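Local coordinates for protein 2,4-dihydroxyhept-2-ene-1,7-dioic acid aldolase (Kordia algicida OT-1, PDB 6BDE) that binds a b-type heme as an H-NOX protein and probably senses nitric oxide or a similar diatomic gas at its iron, at residues 87-92 / 100-105; 106-109 / 115-118; 10-15 / 68-73. The protein carries 1 engineered substitution. One frame throughout, in Å; residues are numbered along the deposited sequence.

Interaction 1: 87-92 / 100-105. With HEM (protoporphyrin IX containing Fe), chain B.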
loop_
_atom_site.group_PDB
_atom_site.type_symbol
_atom_site.label_atom_id
_atom_site.label_comp_id
_atom_site.label_asym_id
_atom_site.label_seq_id
_atom_site.Cartn_x
_atom_site.Cartn_y
_atom_site.Cartn_z
ATOM N N ALA A 87 10.783 0.825 14.474
ATOM C CA ALA A 87 11.996 1.303 15.128
ATOM C C ALA A 87 13.193 0.391 14.893
ATOM O O ALA A 87 14.317 0.777 15.228
ATOM C CB ALA A 87 11.757 1.460 16.630
ATOM N N THR A 88 12.978 -0.804 14.339
ATOM C CA THR A 88 14.093 -1.680 13.999
ATOM C C THR A 88 15.015 -1.033 12.972
ATOM O O THR A 88 16.234 -1.233 13.014
ATOM C CB THR A 88 13.555 -3.021 13.485
ATOM O OG1 THR A 88 13.184 -3.847 14.596
ATOM C CG2 THR A 88 14.589 -3.757 12.636
ATOM N N TYR A 89 14.460 -0.226 12.074
ATOM C CA TYR A 89 15.207 0.338 10.961
ATOM C C TYR A 89 15.575 1.793 11.224
ATOM O O TYR A 89 14.845 2.531 11.888
ATOM C CB TYR A 89 14.401 0.226 9.668
ATOM C CG TYR A 89 14.048 -1.202 9.332
ATOM C CD1 TYR A 89 14.955 -2.023 8.677
ATOM C CD2 TYR A 89 12.820 -1.737 9.694
ATOM C CE1 TYR A 89 14.644 -3.331 8.378
ATOM C CE2 TYR A 89 12.499 -3.047 9.399
ATOM C CZ TYR A 89 13.415 -3.839 8.740
ATOM O OH TYR A 89 13.099 -5.144 8.446
ATOM N N LYS A 90 16.729 2.192 10.692
ATOM C CA LYS A 90 17.208 3.563 10.778
ATOM C C LYS A 90 17.399 4.202 9.411
ATOM O O LYS A 90 17.760 5.382 9.338
ATOM C CB LYS A 90 18.531 3.624 11.557
ATOM C CG LYS A 90 18.386 3.636 13.074
ATOM C CD LYS A 90 18.057 2.257 13.625
ATOM C CE LYS A 90 17.606 2.336 15.074
ATOM N NZ LYS A 90 16.913 1.091 15.503
ATOM N N ASP A 91 17.168 3.458 8.327
ATOM C CA ASP A 91 17.403 3.933 6.975
ATOM C C ASP A 91 16.237 3.491 6.098
ATOM O O ASP A 91 15.804 2.327 6.187
ATOM C CB ASP A 91 18.728 3.394 6.428
ATOM C CG ASP A 91 19.002 3.847 5.011
ATOM O OD1 ASP A 91 19.518 4.971 4.833
ATOM O OD2 ASP A 91 18.707 3.077 4.074
ATOM N N PRO A 92 15.705 4.376 5.249
ATOM C CA PRO A 92 14.546 3.989 4.430
ATOM C C PRO A 92 14.876 2.963 3.360
ATOM O O PRO A 92 14.025 2.122 3.047
ATOM C CB PRO A 92 14.091 5.319 3.815
ATOM C CG PRO A 92 15.323 6.160 3.796
ATOM C CD PRO A 92 16.108 5.775 5.019
ATOM N N GLU A 100 10.496 -8.129 2.091
ATOM C CA GLU A 100 10.239 -9.521 1.740
ATOM C C GLU A 100 10.734 -10.474 2.821
ATOM O O GLU A 100 10.008 -11.385 3.236
ATOM C CB GLU A 100 10.890 -9.847 0.395
ATOM C CG GLU A 100 10.679 -11.281 -0.068
ATOM C CD GLU A 100 9.241 -11.568 -0.461
ATOM O OE1 GLU A 100 8.505 -10.608 -0.775
ATOM O OE2 GLU A 100 8.848 -12.753 -0.457
ATOM N N ASN A 101 11.967 -10.287 3.291
ATOM C CA ASN A 101 12.602 -11.263 4.166
ATOM C C ASN A 101 12.483 -10.930 5.649
ATOM O O ASN A 101 13.009 -11.683 6.477
ATOM C CB ASN A 101 14.080 -11.436 3.786
ATOM C CG ASN A 101 14.874 -10.143 3.874
ATOM O OD1 ASN A 101 14.401 -9.137 4.401
ATOM N ND2 ASN A 101 16.095 -10.169 3.352
ATOM N N HIS A 102 11.813 -9.837 6.013
ATOM C CA HIS A 102 11.598 -9.555 7.427
ATOM C C HIS A 102 10.198 -9.022 7.707
ATOM O O HIS A 102 9.436 -9.641 8.455
ATOM C CB HIS A 102 12.630 -8.558 7.957
ATOM C CG HIS A 102 12.422 -8.194 9.395
ATOM N ND1 HIS A 102 12.476 -6.894 9.850
ATOM C CD2 HIS A 102 12.149 -8.961 10.477
ATOM C CE1 HIS A 102 12.249 -6.876 11.152
ATOM N NE2 HIS A 102 12.048 -8.118 11.556
ATOM N N ILE A 103 9.860 -7.870 7.120
ATOM C CA ILE A 103 8.619 -7.184 7.477
ATOM C C ILE A 103 7.415 -8.074 7.194
ATOM O O ILE A 103 6.621 -8.382 8.092
ATOM C CB ILE A 103 8.510 -5.839 6.738
ATOM C CG1 ILE A 103 9.529 -4.843 7.295
ATOM C CG2 ILE A 103 7.101 -5.282 6.857
ATOM C CD1 ILE A 103 9.685 -3.597 6.455
ATOM N N HIS A 104 7.265 -8.509 5.943
ATOM C CA HIS A 104 6.122 -9.338 5.590
ATOM C C HIS A 104 6.242 -10.764 6.112
ATOM O O HIS A 104 5.245 -11.495 6.103
ATOM C CB HIS A 104 5.920 -9.334 4.072
ATOM C CG HIS A 104 5.180 -8.131 3.572
ATOM N ND1 HIS A 104 5.076 -7.819 2.235
ATOM C CD2 HIS A 104 4.509 -7.160 4.238
ATOM C CE1 HIS A 104 4.372 -6.707 2.097
ATOM N NE2 HIS A 104 4.015 -6.290 3.298
ATOM N N VAL A 105 7.426 -11.175 6.575
ATOM C CA VAL A 105 7.527 -12.420 7.328
ATOM C C VAL A 105 6.839 -12.271 8.679
ATOM O O VAL A 105 6.126 -13.174 9.134
ATOM C CB VAL A 105 9.002 -12.835 7.483
ATOM C CG1 VAL A 105 9.129 -13.997 8.460
ATOM C CG2 VAL A 105 9.597 -13.204 6.132
HETATM C CHA HEM B . -0.574 -5.974 2.004
HETATM C CHB HEM B . 1.193 -5.300 7.094
HETATM C CHC HEM B . 5.525 -2.446 5.230
HETATM C CHD HEM B . 3.621 -2.909 0.141
HETATM C C1A HEM B . -0.112 -5.814 3.637
HETATM C C2A HEM B . -1.201 -6.216 4.446
HETATM C C3A HEM B . -0.759 -6.050 5.695
HETATM C C4A HEM B . 0.552 -5.556 5.544
HETATM C CMA HEM B . -1.507 -6.338 6.996
HETATM C CAA HEM B . -2.560 -6.752 3.998
HETATM C CBA HEM B . -2.444 -8.273 3.855
HETATM C CGA HEM B . -3.796 -8.908 3.543
HETATM O O1A HEM B . -3.925 -10.161 3.585
HETATM O O2A HEM B . -4.784 -8.186 3.243
HETATM C C1B HEM B . 2.538 -4.380 6.805
HETATM C C2B HEM B . 3.229 -3.681 7.992
HETATM C C3B HEM B . 4.333 -2.966 7.440
HETATM C C4B HEM B . 4.276 -3.256 5.968
HETATM C CMB HEM B . 2.815 -3.755 9.461
HETATM C CAB HEM B . 5.366 -2.111 8.165
HETATM C CBB HEM B . 6.092 -2.617 9.140
HETATM C C1C HEM B . 5.040 -2.472 3.587
HETATM C C2C HEM B . 5.766 -1.518 2.840
HETATM C C3C HEM B . 5.292 -1.638 1.589
HETATM C C4C HEM B . 4.322 -2.655 1.668
HETATM C CMC HEM B . 6.850 -0.567 3.342
HETATM C CAC HEM B . 5.719 -0.857 0.350
HETATM C CBC HEM B . 6.509 -1.423 -0.536
HETATM C C1D HEM B . 2.268 -3.821 0.519
HETATM C C2D HEM B . 1.343 -3.849 -0.674
HETATM C C3D HEM B . 0.234 -4.631 -0.254
HETATM C C4D HEM B . 0.530 -5.050 1.203
HETATM C CMD HEM B . 1.551 -3.202 -2.042
HETATM C CAD HEM B . -1.000 -4.984 -1.085
HETATM C CBD HEM B . -1.103 -6.490 -1.304
HETATM C CGD HEM B . -0.508 -6.836 -2.664
HETATM O O1D HEM B . 0.170 -5.975 -3.284
HETATM O O2D HEM B . -0.693 -7.981 -3.155
HETATM N NA HEM B . 1.036 -5.303 4.251
HETATM N NB HEM B . 3.153 -4.065 5.426
HETATM N NC HEM B . 4.045 -3.204 2.929
HETATM N ND HEM B . 1.836 -4.471 1.787
HETATM FE FE HEM B . 2.827 -4.696 3.534
#
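Ile-103 stands between the ring of Tyr-89 and the heme. Its CB forks. With CG1 beside the backbone N (chi1 -70°), CG2 is left anti to it, drops onto the porphyrin and reaches HEM C4B at 3.6 Å, while CG1 swings to the loop and lies 3.8 Å from Tyr-89 OH. At the tip, CD1 comes within 4.1 Å of Tyr-89 CE2, and Met-95 of helix 92-96 also packs against this side chain. Cut back to an alanine, this position would probably leave a gap between the Tyr-89 ring and the porphyrin, with both losing an apolar neighbour. Next door, His-102 meets the tyrosine rim to rim, the ring planes 56° apart. Tyr-89 OH sits near the plane of the imidazole and pairs with His-102 ND1; the modelled 2.3 Å is very short, and its exact length is doubtful. Thr-88 CG2 lies over the face of the Tyr-89 ring within the loop. His-104, the axial ligand, binds the iron through NE2 at 2.0 Å. The chemistry therefore divides by residue: a polar link of doubtful length at His-102, apolar filling at Ile-103 and metal coordination at His-104, from three consecutive residues.

Interaction 2: 106-109 / 115-118. With HEM (protoporphyrin IX containing Fe), chain B.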
loop_
_atom_site.group_PDB
_atom_site.type_symbol
_atom_site.label_atom_id
_atom_site.label_comp_id
_atom_site.label_asym_id
_atom_site.label_seq_id
_atom_site.Cartn_x
_atom_site.Cartn_y
_atom_site.Cartn_z
ATOM N N GLU A 106 7.033 -11.125 9.337
ATOM C CA GLU A 106 6.357 -10.869 10.603
ATOM C C GLU A 106 4.853 -10.728 10.407
ATOM O O GLU A 106 4.069 -11.131 11.274
ATOM C CB GLU A 106 6.930 -9.611 11.256
ATOM C CG GLU A 106 8.366 -9.756 11.727
ATOM C CD GLU A 106 8.547 -10.925 12.673
ATOM O OE1 GLU A 106 7.831 -10.979 13.695
ATOM O OE2 GLU A 106 9.404 -11.789 12.395
ATOM N N VAL A 107 4.435 -10.159 9.274
ATOM C CA VAL A 107 3.010 -9.991 9.000
ATOM C C VAL A 107 2.325 -11.348 8.888
ATOM O O VAL A 107 1.189 -11.527 9.344
ATOM C CB VAL A 107 2.809 -9.149 7.728
ATOM C CG1 VAL A 107 1.325 -8.974 7.431
ATOM C CG2 VAL A 107 3.492 -7.800 7.876
ATOM N N ARG A 108 3.003 -12.326 8.283
ATOM C CA ARG A 108 2.416 -13.657 8.168
ATOM C C ARG A 108 2.237 -14.307 9.533
ATOM O O ARG A 108 1.348 -15.149 9.709
ATOM C CB ARG A 108 3.276 -14.537 7.256
ATOM C CG ARG A 108 2.610 -15.844 6.854
ATOM C CD ARG A 108 3.211 -16.415 5.581
ATOM N NE ARG A 108 2.930 -15.585 4.413
ATOM C CZ ARG A 108 1.715 -15.385 3.913
ATOM N NH1 ARG A 108 0.661 -15.954 4.481
ATOM N NH2 ARG A 108 1.552 -14.616 2.845
ATOM N N LYS A 109 3.065 -13.926 10.510
ATOM C CA LYS A 109 2.854 -14.389 11.878
ATOM C C LYS A 109 1.649 -13.700 12.508
ATOM O O LYS A 109 0.874 -14.330 13.237
ATOM C CB LYS A 109 4.107 -14.140 12.717
ATOM C CG LYS A 109 5.372 -14.778 12.162
ATOM C CD LYS A 109 6.550 -14.547 13.098
ATOM C CE LYS A 109 7.873 -14.724 12.376
ATOM N NZ LYS A 109 9.026 -14.788 13.316
ATOM N N GLU A 115 -2.489 -12.411 2.533
ATOM C CA GLU A 115 -2.179 -12.561 1.114
ATOM C C GLU A 115 -1.327 -11.358 0.726
ATOM O O GLU A 115 -1.841 -10.246 0.556
ATOM C CB GLU A 115 -3.454 -12.669 0.284
ATOM C CG GLU A 115 -4.260 -13.922 0.603
ATOM C CD GLU A 115 -5.570 -13.997 -0.154
ATOM O OE1 GLU A 115 -5.633 -13.483 -1.290
ATOM O OE2 GLU A 115 -6.537 -14.573 0.389
ATOM N N LEU A 116 -0.023 -11.584 0.600
ATOM C CA LEU A 116 0.961 -10.526 0.478
ATOM C C LEU A 116 1.650 -10.575 -0.881
ATOM O O LEU A 116 1.709 -11.633 -1.514
ATOM C CB LEU A 116 2.011 -10.650 1.591
ATOM C CG LEU A 116 1.449 -10.616 3.013
ATOM C CD1 LEU A 116 2.443 -11.205 4.000
ATOM C CD2 LEU A 116 1.079 -9.193 3.402
ATOM N N PRO A 117 2.172 -9.451 -1.357
ATOM C CA PRO A 117 2.927 -9.447 -2.611
ATOM C C PRO A 117 4.343 -9.963 -2.373
ATOM O O PRO A 117 4.739 -10.279 -1.254
ATOM C CB PRO A 117 2.925 -7.972 -3.008
ATOM C CG PRO A 117 2.928 -7.257 -1.701
ATOM C CD PRO A 117 2.102 -8.105 -0.758
ATOM N N THR A 118 5.107 -10.046 -3.457
ATOM C CA THR A 118 6.518 -10.390 -3.393
ATOM C C THR A 118 7.353 -9.208 -3.865
ATOM O O THR A 118 7.001 -8.536 -4.840
ATOM C CB THR A 118 6.838 -11.626 -4.240
ATOM O OG1 THR A 118 6.204 -11.515 -5.519
ATOM C CG2 THR A 118 6.342 -12.883 -3.548
HETATM C CHA HEM B . -0.574 -5.974 2.004
HETATM C CHB HEM B . 1.193 -5.300 7.094
HETATM C CHC HEM B . 5.525 -2.446 5.230
HETATM C CHD HEM B . 3.621 -2.909 0.141
HETATM C C1A HEM B . -0.112 -5.814 3.637
HETATM C C2A HEM B . -1.201 -6.216 4.446
HETATM C C3A HEM B . -0.759 -6.050 5.695
HETATM C C4A HEM B . 0.552 -5.556 5.544
HETATM C CMA HEM B . -1.507 -6.338 6.996
HETATM C CAA HEM B . -2.560 -6.752 3.998
HETATM C CBA HEM B . -2.444 -8.273 3.855
HETATM C CGA HEM B . -3.796 -8.908 3.543
HETATM O O1A HEM B . -3.925 -10.161 3.585
HETATM O O2A HEM B . -4.784 -8.186 3.243
HETATM C C1B HEM B . 2.538 -4.380 6.805
HETATM C C2B HEM B . 3.229 -3.681 7.992
HETATM C C3B HEM B . 4.333 -2.966 7.440
HETATM C C4B HEM B . 4.276 -3.256 5.968
HETATM C CMB HEM B . 2.815 -3.755 9.461
HETATM C CAB HEM B . 5.366 -2.111 8.165
HETATM C CBB HEM B . 6.092 -2.617 9.140
HETATM C C1C HEM B . 5.040 -2.472 3.587
HETATM C C2C HEM B . 5.766 -1.518 2.840
HETATM C C3C HEM B . 5.292 -1.638 1.589
HETATM C C4C HEM B . 4.322 -2.655 1.668
HETATM C CMC HEM B . 6.850 -0.567 3.342
HETATM C CAC HEM B . 5.719 -0.857 0.350
HETATM C CBC HEM B . 6.509 -1.423 -0.536
HETATM C C1D HEM B . 2.268 -3.821 0.519
HETATM C C2D HEM B . 1.343 -3.849 -0.674
HETATM C C3D HEM B . 0.234 -4.631 -0.254
HETATM C C4D HEM B . 0.530 -5.050 1.203
HETATM C CMD HEM B . 1.551 -3.202 -2.042
HETATM C CAD HEM B . -1.000 -4.984 -1.085
HETATM C CBD HEM B . -1.103 -6.490 -1.304
HETATM C CGD HEM B . -0.508 -6.836 -2.664
HETATM O O1D HEM B . 0.170 -5.975 -3.284
HETATM O O2D HEM B . -0.693 -7.981 -3.155
HETATM N NA HEM B . 1.036 -5.303 4.251
HETATM N NB HEM B . 3.153 -4.065 5.426
HETATM N NC HEM B . 4.045 -3.204 2.929
HETATM N ND HEM B . 1.836 -4.471 1.787
HETATM FE FE HEM B . 2.827 -4.696 3.534
#
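Val-107 and Leu-116 close over the heme, with Val-107 CG1 4.0 Å from Leu-116 CD2. This is the tight part of the contact. Leu-116 CD2 touches HEM C1A at 3.6 Å. Val-107 also presents both its methyls to the porphyrin, and with chi1 at 180° its CG2 lies beside the backbone N and comes 3.5 Å from HEM CHB. His-104, the axial ligand one turn back on the helix, packs against Leu-116 and Pro-117, so these side chains share the proximal side of the heme. Pro-117 lies along the second propionate, its CG 3.4 Å from HEM O1D. The outer side is looser and exposed: Arg-108 bends at chi3 and brings NH2 to 3.7 Å from Leu-116 CD1, a van der Waals touch, while NH1 of the guanidinium hydrogen-bonds to Ala-114 O. Between these segments and the heme, the polar anchor is the backbone N-H of Glu-115, whose N donates to HEM O1A at 2.9 Å with a nearly straight angle of 172°. Tyr-133, Ser-135 and Arg-137, the YxSxR motif of H-NOX proteins, add further bonds to the heme. The chemistry implies a split grip: aliphatic carbon against the macrocycle, N-H against the carboxylate.

Interaction 3: 10-15 / 68-73. Engineered in segment 68-73: Gly-71 (natural residue Ala).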
loop_
_atom_site.group_PDB
_atom_site.type_symbol
_atom_site.label_atom_id
_atom_site.label_comp_id
_atom_site.label_asym_id
_atom_site.label_seq_id
_atom_site.Cartn_x
_atom_site.Cartn_y
_atom_site.Cartn_z
ATOM N N LEU A 10 -12.461 2.137 3.938
ATOM C CA LEU A 10 -13.768 2.780 3.996
ATOM C C LEU A 10 -13.783 3.936 4.987
ATOM O O LEU A 10 -14.545 4.891 4.810
ATOM C CB LEU A 10 -14.844 1.753 4.344
ATOM C CG LEU A 10 -14.987 0.599 3.346
ATOM C CD1 LEU A 10 -16.019 -0.406 3.830
ATOM C CD2 LEU A 10 -15.342 1.124 1.961
ATOM N N ASP A 11 -12.954 3.869 6.032
ATOM C CA ASP A 11 -12.779 5.025 6.906
ATOM C C ASP A 11 -12.225 6.212 6.129
ATOM O O ASP A 11 -12.678 7.348 6.306
ATOM C CB ASP A 11 -11.853 4.673 8.071
ATOM C CG ASP A 11 -12.568 3.937 9.186
ATOM O OD1 ASP A 11 -13.811 3.825 9.124
ATOM O OD2 ASP A 11 -11.889 3.469 10.124
ATOM N N LEU A 12 -11.246 5.961 5.257
ATOM C CA LEU A 12 -10.670 7.034 4.453
ATOM C C LEU A 12 -11.671 7.556 3.429
ATOM O O LEU A 12 -11.696 8.757 3.136
ATOM C CB LEU A 12 -9.399 6.539 3.764
ATOM C CG LEU A 12 -8.511 7.597 3.109
ATOM C CD1 LEU A 12 -8.188 8.708 4.094
ATOM C CD2 LEU A 12 -7.239 6.962 2.577
ATOM N N VAL A 13 -12.499 6.669 2.872
ATOM C CA VAL A 13 -13.532 7.104 1.935
ATOM C C VAL A 13 -14.543 8.000 2.641
ATOM O O VAL A 13 -14.968 9.028 2.102
ATOM C CB VAL A 13 -14.211 5.886 1.282
ATOM C CG1 VAL A 13 -15.340 6.333 0.366
ATOM C CG2 VAL A 13 -13.192 5.059 0.514
ATOM N N GLU A 14 -14.943 7.622 3.856
ATOM C CA GLU A 14 -15.831 8.472 4.643
ATOM C C GLU A 14 -15.163 9.798 4.982
ATOM O O GLU A 14 -15.806 10.855 4.947
ATOM C CB GLU A 14 -16.258 7.742 5.918
ATOM C CG GLU A 14 -16.530 8.656 7.102
ATOM C CD GLU A 14 -17.613 8.128 8.020
ATOM O OE1 GLU A 14 -18.429 8.939 8.501
ATOM O OE2 GLU A 14 -17.645 6.902 8.264
ATOM N N ASP A 15 -13.866 9.762 5.296
ATOM C CA ASP A 15 -13.155 10.978 5.673
ATOM C C ASP A 15 -13.032 11.944 4.500
ATOM O O ASP A 15 -13.162 13.161 4.676
ATOM C CB ASP A 15 -11.775 10.620 6.223
ATOM C CG ASP A 15 -10.852 11.821 6.326
ATOM O OD1 ASP A 15 -11.353 12.951 6.492
ATOM O OD2 ASP A 15 -9.620 11.631 6.235
ATOM N N LEU A 68 -2.702 5.253 -3.978
ATOM C CA LEU A 68 -1.558 6.007 -3.472
ATOM C C LEU A 68 -1.919 6.724 -2.178
ATOM O O LEU A 68 -1.197 6.631 -1.180
ATOM C CB LEU A 68 -1.074 7.001 -4.531
ATOM C CG LEU A 68 0.314 7.630 -4.351
ATOM C CD1 LEU A 68 0.892 8.021 -5.701
ATOM C CD2 LEU A 68 0.285 8.837 -3.418
ATOM N N THR A 69 -3.041 7.449 -2.183
ATOM C CA THR A 69 -3.484 8.146 -0.979
ATOM C C THR A 69 -3.748 7.167 0.159
ATOM O O THR A 69 -3.400 7.437 1.314
ATOM C CB THR A 69 -4.737 8.969 -1.284
ATOM O OG1 THR A 69 -4.428 9.962 -2.271
ATOM C CG2 THR A 69 -5.248 9.657 -0.027
ATOM N N TYR A 70 -4.354 6.018 -0.151
ATOM C CA TYR A 70 -4.607 5.021 0.884
ATOM C C TYR A 70 -3.306 4.430 1.414
ATOM O O TYR A 70 -3.158 4.232 2.626
ATOM C CB TYR A 70 -5.518 3.920 0.346
ATOM C CG TYR A 70 -5.864 2.868 1.375
ATOM C CD1 TYR A 70 -6.136 3.221 2.690
ATOM C CD2 TYR A 70 -5.917 1.524 1.034
ATOM C CE1 TYR A 70 -6.449 2.267 3.637
ATOM C CE2 TYR A 70 -6.230 0.561 1.975
ATOM C CZ TYR A 70 -6.496 0.939 3.273
ATOM O OH TYR A 70 -6.808 -0.013 4.216
ATOM N N GLY A 71 -2.356 4.138 0.523
ATOM C CA GLY A 71 -1.080 3.601 0.969
ATOM C C GLY A 71 -0.338 4.548 1.893
ATOM O O GLY A 71 0.291 4.119 2.864
ATOM N N GLU A 72 -0.403 5.849 1.606
ATOM C CA GLU A 72 0.200 6.826 2.505
ATOM C C GLU A 72 -0.523 6.857 3.845
ATOM O O GLU A 72 0.114 6.983 4.897
ATOM C CB GLU A 72 0.197 8.210 1.856
ATOM C CG GLU A 72 1.048 8.302 0.601
ATOM C CD GLU A 72 1.312 9.731 0.171
ATOM O OE1 GLU A 72 0.555 10.632 0.588
ATOM O OE2 GLU A 72 2.282 9.952 -0.585
ATOM N N HIS A 73 -1.853 6.730 3.827
ATOM C CA HIS A 73 -2.608 6.720 5.075
ATOM C C HIS A 73 -2.331 5.458 5.881
ATOM O O HIS A 73 -2.290 5.500 7.116
ATOM C CB HIS A 73 -4.104 6.849 4.788
ATOM C CG HIS A 73 -4.973 6.520 5.962
ATOM N ND1 HIS A 73 -5.088 7.347 7.059
ATOM C CD2 HIS A 73 -5.765 5.451 6.214
ATOM C CE1 HIS A 73 -5.915 6.803 7.933
ATOM N NE2 HIS A 73 -6.340 5.652 7.446
#
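This is an apolar helix-to-helix contact in the H-NOX fold, where helix 3-17 near the N terminus crosses helix 63-81, with the side chain of Tyr-70 about 8 Å from the heme. The axes of the two short segments approach to 10.8 Å at a crossing angle of 112°, and a single leucine bridges the space between them. Leu-12 points at the partner helix with CG anti to its own backbone N (chi1 -168°), and its CD2 goes in among Thr-69, Tyr-70 and His-73, residues spanning about one turn. CD2 lies 4.2 Å from Thr-69 CG2 and 3.9 Å from Tyr-70 CD1, meeting the tyrosine ring obliquely. The tyrosine ring also meets that of Phe-142 on helix 140-153, and its hydroxyl makes a weak hydrogen bond to Ile-5 O. The engineered Gly-71, alanine in the natural sequence and the site of the glycine hinge studied in H-NOX proteins, takes no part in this packing. The other methyl, Leu-12 CD1, lies over one face of the His-73 imidazole, while CD2 touches His-73 CB at 3.8 Å and, most closely of all, Tyr-70 CA at 3.7 Å.

Coming from the N terminus, interaction 3 closes first and spans the longest excursion: 52 residues, over half of them helical, run between 10-15 and 68-73, joining helix 3-17 to helix 63-81. Interaction 1 follows, closing a short seven-residue connection through helix 92-96 and tying the loop after helix 83-87 to helix 99-110. Interaction 2 then closes the five-residue link, mostly loop, that leaves helix 99-110 for strand 118-121. The three lie in series, so none nests in or crosses another. Interactions 1 and 2 share helix 99-110, both touch the heme, and they meet directly, with His-104 O 3.5 Å from Leu-116 CD1. Interaction 3 sits across the chain's centre from both, its centre more than 20 Å from theirs.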